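Local coordinates for protein adenylyltransferase MntA (Aphanizomenon flos-aquae 2012/KM1/D3, PDB 7AE2) that neutralises the toxin HepT of a type VII toxin-antitoxin system by adding two AMP units in succession to one of its tyrosines, at residues I141-F144 and L145-G149. Numbering follows the deposited sequence.
Sequences IENF and LQRWG
The Phe144 ring has Trp148 CD1 over one face and Arg147 NH2 at its edge, near the ring plane. Phe144 CE1 in turn sits over a face of the indole, offset toward its rim and 3.4 Å from Trp148 CD1. The phenyl and the five-membered ring have centroids 4.1 Å apart but planes inclined by 34°, an oblique pairing. On Phe144, CG stands opposite the backbone N (chi1 166°), which swings the ring toward the C-terminal end of the helix, where Trp148 waits one turn on.

At the guanidinium edge, Arg147 NE gives Asn143 OD1 a nearly straight bond of 2.8 Å (173° at the hydrogen). The amide oxygen lies in the guanidinium plane, whereas NE stands above the amide's own carbonyl plane. A water bridges Asn143 OD1 and Arg147 NH2, closing a ring that, with the bonds from beyond the helix, helps set how the guanidinium is turned. Gln146 NE2 reaches Glu142 OE2 more loosely, a weak bond of 3.5 Å.

Leu145 CD2 packs 3.9 Å from Phe144 CD2. The i to i+4 backbone bonds run on to Trp148 N, and Gly149, with positive phi, completes a Schellman motif. This last turn of helix 127-148 projects far from the nucleotidyltransferase sheet and lies against a chain of another protein, where an acidic side chain takes Arg147 NH2 in a salt bridge and Trp148 NE1 has an acidic hydrogen-bond partner.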
# COMPACT_ATOMS: atom_id res chain seq x y z
N ILE B 141 6.75 -14.18 21.80
CA ILE B 141 5.90 -14.95 20.90
C ILE B 141 5.21 -16.08 21.65
O ILE B 141 4.00 -16.31 21.49
CB ILE B 141 6.72 -15.48 19.71
CG1 ILE B 141 7.23 -14.31 18.85
CG2 ILE B 141 5.90 -16.44 18.86
CD1 ILE B 141 8.30 -14.70 17.86
N GLU B 142 5.95 -16.80 22.50
CA GLU B 142 5.36 -17.90 23.25
C GLU B 142 4.29 -17.41 24.21
O GLU B 142 3.26 -18.07 24.40
CB GLU B 142 6.44 -18.68 24.00
CG GLU B 142 5.91 -19.87 24.79
CD GLU B 142 5.21 -20.89 23.91
OE1 GLU B 142 5.66 -21.11 22.77
OE2 GLU B 142 4.20 -21.47 24.36
N ASN B 143 4.50 -16.23 24.81
CA ASN B 143 3.48 -15.66 25.69
C ASN B 143 2.23 -15.30 24.90
O ASN B 143 1.11 -15.50 25.39
CB ASN B 143 4.04 -14.43 26.40
CG ASN B 143 2.95 -13.60 27.05
OD1 ASN B 143 2.47 -12.62 26.48
ND2 ASN B 143 2.53 -14.00 28.25
N PHE B 144 2.39 -14.75 23.70
CA PHE B 144 1.24 -14.49 22.84
C PHE B 144 0.47 -15.77 22.55
O PHE B 144 -0.76 -15.79 22.64
CB PHE B 144 1.71 -13.83 21.53
CG PHE B 144 0.67 -13.83 20.45
CD1 PHE B 144 -0.26 -12.80 20.37
CD2 PHE B 144 0.61 -14.85 19.51
CE1 PHE B 144 -1.23 -12.80 19.38
CE2 PHE B 144 -0.35 -14.85 18.52
CZ PHE B 144 -1.27 -13.83 18.46
N LEU B 145 1.18 -16.84 22.20
CA LEU B 145 0.51 -18.09 21.87
C LEU B 145 -0.25 -18.66 23.06
O LEU B 145 -1.34 -19.22 22.90
CB LEU B 145 1.53 -19.10 21.34
CG LEU B 145 2.25 -18.70 20.06
CD1 LEU B 145 3.41 -19.64 19.78
CD2 LEU B 145 1.29 -18.67 18.88
N GLN B 146 0.30 -18.50 24.27
CA GLN B 146 -0.38 -19.00 25.46
C GLN B 146 -1.63 -18.18 25.76
O GLN B 146 -2.67 -18.74 26.14
CB GLN B 146 0.56 -18.97 26.66
CG GLN B 146 1.75 -19.91 26.54
CD GLN B 146 2.65 -19.87 27.76
OE1 GLN B 146 2.29 -19.30 28.79
NE2 GLN B 146 3.83 -20.46 27.64
N ARG B 147 -1.55 -16.85 25.62
CA ARG B 147 -2.71 -16.01 25.91
C ARG B 147 -3.85 -16.28 24.94
O ARG B 147 -5.02 -16.29 25.33
CB ARG B 147 -2.31 -14.53 25.87
CG ARG B 147 -1.42 -14.09 27.02
CD ARG B 147 -1.17 -12.58 27.01
NE ARG B 147 -0.27 -12.16 25.94
CZ ARG B 147 -0.65 -11.55 24.82
NH1 ARG B 147 -1.93 -11.28 24.61
NH2 ARG B 147 0.26 -11.21 23.91
N TRP B 148 -3.53 -16.52 23.67
CA TRP B 148 -4.54 -16.75 22.64
C TRP B 148 -4.99 -18.20 22.55
O TRP B 148 -5.89 -18.50 21.75
CB TRP B 148 -4.01 -16.27 21.29
CG TRP B 148 -4.03 -14.78 21.16
CD1 TRP B 148 -3.28 -13.88 21.87
CD2 TRP B 148 -4.84 -14.01 20.26
NE1 TRP B 148 -3.57 -12.60 21.47
CE2 TRP B 148 -4.53 -12.65 20.49
CE3 TRP B 148 -5.79 -14.33 19.30
CZ2 TRP B 148 -5.14 -11.62 19.78
CZ3 TRP B 148 -6.40 -13.30 18.59
CH2 TRP B 148 -6.07 -11.97 18.84
N GLY B 149 -4.41 -19.10 23.33
CA GLY B 149 -4.88 -20.47 23.36
C GLY B 149 -4.66 -21.23 22.07
O GLY B 149 -5.45 -22.12 21.73
O HOH W 1 3.20 -11.44 24.08